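Local coordinates for protein histone-lysine N-methyltransferase family member SUVH9 (Arabidopsis thaliana, PDB 4NJ5) that acts in gene silencing without detectable methyltransferase activity, and may bind methylated DNA and recruit RNA polymerase V to chromatin, at residues T409-P413 against A414-S418; N456-C459 against Y460-H463. All blocks are in the same frame, centred on the assembly; numbering follows the deposited sequence.

Two tight 3-10 turns of the SET domain are compared here, one at the surface and one buried. Interaction 1 comes first along the chain; its centre is about 12 Å from that of interaction 2, and their nearest atoms are about 7 Å apart. They are joined through shared neighbours instead. Y504 meets the ring of F416 from interaction 1, and its hydroxyl and backbone bond to I461 and H463 of interaction 2; V451 likewise touches V411 and C459. Both turns lie away from the triangular three-zinc cluster of the pre-SET region. Each is built on successive backbone bonds, but the first adds a cation-pi stack and the second an aromatic edge against one carbonyl.

Interaction 1: residues T409-P413 against A414-S418; sequences TLVYP and ARFSS
The guanidinium of R415 overlaps the ring of Y412, lying flat over one face with the two planes only 8° apart. The stack is offset: NH2 comes nearest the CD2 corner, at 3.6 Å from Y412 CD2, and R415 CZ lies 4.2 Å from the ring centroid, well off the ring normal. This off-centre cation-pi contact places the delocalised charge above one side of the ring. R415 reaches it by running alongside its partner, CG beside its own backbone N (chi1 -48°) and the chain extended from there to NE, while R415 CG packs 3.7 Å from Y412 CB.

Underneath the stack, the chain makes a turn of 3-10 helix with two successive i to i+3 bonds. The R415 backbone N donates to Y412 O at 2.8 Å, and F416 N donates to P413 O at 3.1 Å. P413 suits the start of this turn, since its ring restricts phi and it has no N-H to be accommodated. The turn belongs to the long SET-domain segment between helix 397-405 and strand 448-450, where V411 bonds through its backbone to M449 and Y412 packs on A448.

F416 runs off at a wide angle to the arginine, its ring lying against P413 and V411. F416 CD2 lies 3.3 Å from P413 O, with P413 CA close by, and CZ makes a looser apolar contact, 4.4 Å from V411 CG1. Beyond the turn its ring meets Y390 edge-to-face and Y504 obliquely, and P413 packs on F447 and F473.

Interaction 2: residues N456-C459 against Y460-H463; sequences NVAC and YISH
The backbone N of Y460 donates a hydrogen bond to V457 O at 2.9 Å, nearly straight at 164°. The next N-H repeats the pattern, I461 N to A458 O at 3.2 Å, so the chain winds through a short 3-10 turn. V457 O is also met by the ring of Y460: with CG held beside its own backbone N (chi1 -56°), the ring swings back along the turn and brings its CD2 edge to 3.2 Å from V457 O, while CE2 lies 3.4 Å from N456 O. I461 CD1 packs 4.2 Å from A458 CB. Were Y460 an alanine, R455 would probably lose its cation-pi partner and V457 O the ring edge beside it.

S462 and H463 fall at the Asn-His of the NHSC motif, S462 probably standing for the asparagine; this may add to the absent post-SET domain in explaining the lack of activity. The weakly bonded strand at about 462-463 runs parallel to 501-502, and the amide of N456 is bonded to E389 and A391. One water bridges C459 O and I461 O, and Y504 OH also bonds the latter; the carbonyls of V457, A458, C459 and I461 thus each have a partner, which suits a buried turn.

Interaction 1: residues T409-P413 against A414-S418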
ATOM      1  N   THR A 409      11.998  11.389  28.795  1.00 41.06           N
ATOM      2  CA  THR A 409      10.926  10.563  28.249  1.00 40.09           C
ATOM      3  C   THR A 409      11.511   9.494  27.332  1.00 39.16           C
ATOM      4  O   THR A 409      12.351   9.790  26.485  1.00 43.41           O
ATOM      5  CB  THR A 409       9.906  11.414  27.470  1.00 36.71           C
ATOM      6  OG1 THR A 409       9.356  12.415  28.336  1.00 38.74           O
ATOM      7  CG2 THR A 409       8.781  10.545  26.930  1.00 35.67           C
ATOM      8  N   LEU A 410      11.070   8.253  27.511  1.00 34.86           N
ATOM      9  CA  LEU A 410      11.604   7.124  26.752  1.00 31.73           C
ATOM     10  C   LEU A 410      10.527   6.408  25.940  1.00 30.80           C
ATOM     11  O   LEU A 410       9.361   6.367  26.335  1.00 30.42           O
ATOM     12  CB  LEU A 410      12.273   6.125  27.698  1.00 31.10           C
ATOM     13  CG  LEU A 410      13.793   6.175  27.870  1.00 34.97           C
ATOM     14  CD1 LEU A 410      14.322   7.596  27.796  1.00 35.53           C
ATOM     15  CD2 LEU A 410      14.180   5.534  29.194  1.00 36.57           C
ATOM     16  N   VAL A 411      10.927   5.835  24.809  1.00 24.80           N
ATOM     17  CA  VAL A 411      10.014   5.053  23.985  1.00 23.92           C
ATOM     18  C   VAL A 411      10.125   3.567  24.315  1.00 23.84           C
ATOM     19  O   VAL A 411      11.221   3.010  24.368  1.00 23.65           O
ATOM     20  CB  VAL A 411      10.285   5.258  22.485  1.00 23.90           C
ATOM     21  CG1 VAL A 411       9.374   4.367  21.655  1.00 21.86           C
ATOM     22  CG2 VAL A 411      10.091   6.716  22.113  1.00 26.63           C
ATOM     23  N   TYR A 412       8.982   2.934  24.544  1.00 27.87           N
ATOM     24  CA  TYR A 412       8.946   1.512  24.852  1.00 29.36           C
ATOM     25  C   TYR A 412       8.267   0.761  23.714  1.00 30.64           C
ATOM     26  O   TYR A 412       7.039   0.743  23.623  1.00 34.63           O
ATOM     27  CB  TYR A 412       8.216   1.266  26.175  1.00 27.68           C
ATOM     28  CG  TYR A 412       8.929   1.851  27.376  1.00 31.18           C
ATOM     29  CD1 TYR A 412       9.763   1.066  28.161  1.00 35.42           C
ATOM     30  CD2 TYR A 412       8.772   3.188  27.721  1.00 28.90           C
ATOM     31  CE1 TYR A 412      10.420   1.596  29.260  1.00 35.37           C
ATOM     32  CE2 TYR A 412       9.425   3.728  28.815  1.00 29.16           C
ATOM     33  CZ  TYR A 412      10.247   2.927  29.581  1.00 33.63           C
ATOM     34  OH  TYR A 412      10.900   3.460  30.670  1.00 36.07           O
ATOM     35  N   PRO A 413       9.073   0.145  22.836  1.00 29.03           N
ATOM     36  CA  PRO A 413       8.591  -0.557  21.641  1.00 26.50           C
ATOM     37  C   PRO A 413       7.563  -1.636  21.963  1.00 27.28           C
ATOM     38  O   PRO A 413       6.721  -1.939  21.119  1.00 29.56           O
ATOM     39  CB  PRO A 413       9.864  -1.183  21.058  1.00 25.53           C
ATOM     40  CG  PRO A 413      10.866  -1.149  22.164  1.00 28.27           C
ATOM     41  CD  PRO A 413      10.537   0.062  22.966  1.00 27.19           C
ATOM     42  N   ALA A 414       7.621  -2.193  23.168  1.00 22.76           N
ATOM     43  CA  ALA A 414       6.642  -3.187  23.590  1.00 28.63           C
ATOM     44  C   ALA A 414       5.217  -2.636  23.562  1.00 28.34           C
ATOM     45  O   ALA A 414       4.256  -3.396  23.460  1.00 28.32           O
ATOM     46  CB  ALA A 414       6.972  -3.701  24.977  1.00 24.81           C
ATOM     47  N   ARG A 415       5.088  -1.316  23.654  1.00 24.08           N
ATOM     48  CA  ARG A 415       3.778  -0.685  23.748  1.00 27.09           C
ATOM     49  C   ARG A 415       3.144  -0.390  22.389  1.00 27.66           C
ATOM     50  O   ARG A 415       1.965  -0.049  22.320  1.00 33.99           O
ATOM     51  CB  ARG A 415       3.851   0.587  24.593  1.00 31.14           C
ATOM     52  CG  ARG A 415       4.593   0.392  25.898  1.00 38.40           C
ATOM     53  CD  ARG A 415       4.162   1.394  26.955  1.00 45.22           C
ATOM     54  NE  ARG A 415       5.003   1.300  28.145  1.00 51.34           N
ATOM     55  CZ  ARG A 415       5.374   2.342  28.881  1.00 54.51           C
ATOM     56  NH1 ARG A 415       4.975   3.562  28.556  1.00 55.78           N
ATOM     57  NH2 ARG A 415       6.148   2.163  29.945  1.00 55.45           N
ATOM     58  N   PHE A 416       3.921  -0.516  21.316  1.00 22.48           N
ATOM     59  CA  PHE A 416       3.370  -0.394  19.972  1.00 23.34           C
ATOM     60  C   PHE A 416       2.266  -1.433  19.790  1.00 25.82           C
ATOM     61  O   PHE A 416       2.388  -2.566  20.256  1.00 26.62           O
ATOM     62  CB  PHE A 416       4.451  -0.601  18.905  1.00 20.33           C
ATOM     63  CG  PHE A 416       5.343   0.597  18.686  1.00 23.93           C
ATOM     64  CD1 PHE A 416       4.815   1.809  18.262  1.00 24.06           C
ATOM     65  CD2 PHE A 416       6.716   0.500  18.875  1.00 23.74           C
ATOM     66  CE1 PHE A 416       5.640   2.908  18.053  1.00 24.83           C
ATOM     67  CE2 PHE A 416       7.545   1.592  18.668  1.00 19.44           C
ATOM     68  CZ  PHE A 416       7.008   2.796  18.255  1.00 26.52           C
ATOM     69  N   SER A 417       1.185  -1.046  19.125  1.00 22.09           N
ATOM     70  CA  SER A 417       0.096  -1.977  18.877  1.00 22.56           C
ATOM     71  C   SER A 417      -0.134  -2.180  17.390  1.00 21.59           C
ATOM     72  O   SER A 417      -0.308  -1.225  16.635  1.00 21.20           O
ATOM     73  CB  SER A 417      -1.195  -1.497  19.538  1.00 23.99           C
ATOM     74  OG  SER A 417      -2.249  -2.417  19.304  1.00 24.60           O
ATOM     75  N   SER A 418      -0.137  -3.437  16.974  1.00 21.34           N
ATOM     76  CA  SER A 418      -0.422  -3.779  15.593  1.00 20.63           C
ATOM     77  C   SER A 418      -1.705  -4.596  15.534  1.00 21.53           C
ATOM     78  O   SER A 418      -2.003  -5.232  14.522  1.00 21.19           O
ATOM     79  CB  SER A 418       0.740  -4.581  15.001  1.00 28.42           C
ATOM     80  OG  SER A 418       1.938  -3.826  15.010  1.00 18.95           O
TER
HETATM   81  O   HOH W   1       4.318  -3.988  20.084  1.00 45.26           O

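Interaction 2: residues N456-C459 against Y460-H463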
ATOM      1  N   ASN A 456      16.229   8.211  13.471  1.00 21.52           N
ATOM      2  CA  ASN A 456      16.049   8.208  12.022  1.00 19.25           C
ATOM      3  C   ASN A 456      14.683   8.780  11.644  1.00 21.66           C
ATOM      4  O   ASN A 456      13.963   9.303  12.497  1.00 24.00           O
ATOM      5  CB  ASN A 456      16.176   6.793  11.465  1.00 18.58           C
ATOM      6  CG  ASN A 456      14.982   5.913  11.816  1.00 22.24           C
ATOM      7  OD1 ASN A 456      14.369   6.065  12.874  1.00 20.64           O
ATOM      8  ND2 ASN A 456      14.652   4.985  10.925  1.00 21.82           N
ATOM      9  N   VAL A 457      14.331   8.656  10.368  1.00 18.68           N
ATOM     10  CA  VAL A 457      13.084   9.203   9.838  1.00 18.81           C
ATOM     11  C   VAL A 457      11.859   8.683  10.597  1.00 18.22           C
ATOM     12  O   VAL A 457      10.935   9.444  10.907  1.00 18.57           O
ATOM     13  CB  VAL A 457      12.949   8.915   8.314  1.00 18.31           C
ATOM     14  CG1 VAL A 457      13.105   7.421   8.020  1.00 17.62           C
ATOM     15  CG2 VAL A 457      11.631   9.449   7.766  1.00 18.34           C
ATOM     16  N   ALA A 458      11.887   7.395  10.929  1.00 17.68           N
ATOM     17  CA  ALA A 458      10.758   6.710  11.553  1.00 20.58           C
ATOM     18  C   ALA A 458      10.331   7.324  12.885  1.00 24.48           C
ATOM     19  O   ALA A 458       9.200   7.134  13.328  1.00 23.41           O
ATOM     20  CB  ALA A 458      11.076   5.231  11.734  1.00 16.92           C
ATOM     21  N   CYS A 459      11.238   8.058  13.522  1.00 26.45           N
ATOM     22  CA  CYS A 459      10.953   8.635  14.826  1.00 25.09           C
ATOM     23  C   CYS A 459      10.097   9.889  14.717  1.00 25.37           C
ATOM     24  O   CYS A 459       9.657  10.438  15.726  1.00 24.72           O
ATOM     25  CB  CYS A 459      12.250   8.921  15.583  1.00 27.03           C
ATOM     26  SG  CYS A 459      13.176   7.422  16.001  1.00 26.74           S
ATOM     27  N   TYR A 460       9.854  10.334  13.489  1.00 24.87           N
ATOM     28  CA  TYR A 460       8.971  11.471  13.275  1.00 26.51           C
ATOM     29  C   TYR A 460       7.554  11.000  12.918  1.00 28.98           C
ATOM     30  O   TYR A 460       6.653  11.813  12.702  1.00 29.91           O
ATOM     31  CB  TYR A 460       9.538  12.401  12.196  1.00 25.00           C
ATOM     32  CG  TYR A 460      10.941  12.896  12.487  1.00 21.62           C
ATOM     33  CD1 TYR A 460      11.153  14.039  13.245  1.00 22.01           C
ATOM     34  CD2 TYR A 460      12.054  12.218  12.000  1.00 22.28           C
ATOM     35  CE1 TYR A 460      12.436  14.495  13.515  1.00 23.96           C
ATOM     36  CE2 TYR A 460      13.342  12.666  12.264  1.00 21.09           C
ATOM     37  CZ  TYR A 460      13.524  13.804  13.020  1.00 25.35           C
ATOM     38  OH  TYR A 460      14.799  14.253  13.283  1.00 26.41           O
ATOM     39  N   ILE A 461       7.362   9.684  12.868  1.00 25.63           N
ATOM     40  CA  ILE A 461       6.046   9.120  12.582  1.00 26.70           C
ATOM     41  C   ILE A 461       5.063   9.436  13.709  1.00 28.45           C
ATOM     42  O   ILE A 461       5.338   9.177  14.882  1.00 29.20           O
ATOM     43  CB  ILE A 461       6.110   7.597  12.352  1.00 22.03           C
ATOM     44  CG1 ILE A 461       6.967   7.284  11.122  1.00 20.27           C
ATOM     45  CG2 ILE A 461       4.706   7.019  12.182  1.00 20.21           C
ATOM     46  CD1 ILE A 461       7.053   5.802  10.793  1.00 17.05           C
ATOM     47  N   SER A 462       3.918  10.005  13.346  1.00 21.46           N
ATOM     48  CA  SER A 462       2.947  10.458  14.335  1.00 24.38           C
ATOM     49  C   SER A 462       2.157   9.302  14.937  1.00 25.91           C
ATOM     50  O   SER A 462       2.185   8.184  14.422  1.00 29.12           O
ATOM     51  CB  SER A 462       1.997  11.487  13.723  1.00 24.68           C
ATOM     52  OG  SER A 462       1.274  10.929  12.642  1.00 28.88           O
ATOM     53  N   HIS A 463       1.454   9.586  16.029  1.00 23.90           N
ATOM     54  CA  HIS A 463       0.658   8.579  16.723  1.00 26.10           C
ATOM     55  C   HIS A 463      -0.798   8.550  16.259  1.00 29.20           C
ATOM     56  O   HIS A 463      -1.382   9.593  15.958  1.00 31.52           O
ATOM     57  CB  HIS A 463       0.686   8.812  18.232  1.00 24.23           C
ATOM     58  CG  HIS A 463      -0.387   8.069  18.962  1.00 25.11           C
ATOM     59  ND1 HIS A 463      -0.395   6.694  19.070  1.00 24.64           N
ATOM     60  CD2 HIS A 463      -1.511   8.502  19.581  1.00 26.59           C
ATOM     61  CE1 HIS A 463      -1.465   6.315  19.746  1.00 26.83           C
ATOM     62  NE2 HIS A 463      -2.157   7.392  20.066  1.00 29.16           N
TER
HETATM   63  O   HOH W   2       6.673  11.408  16.376  1.00 38.91           O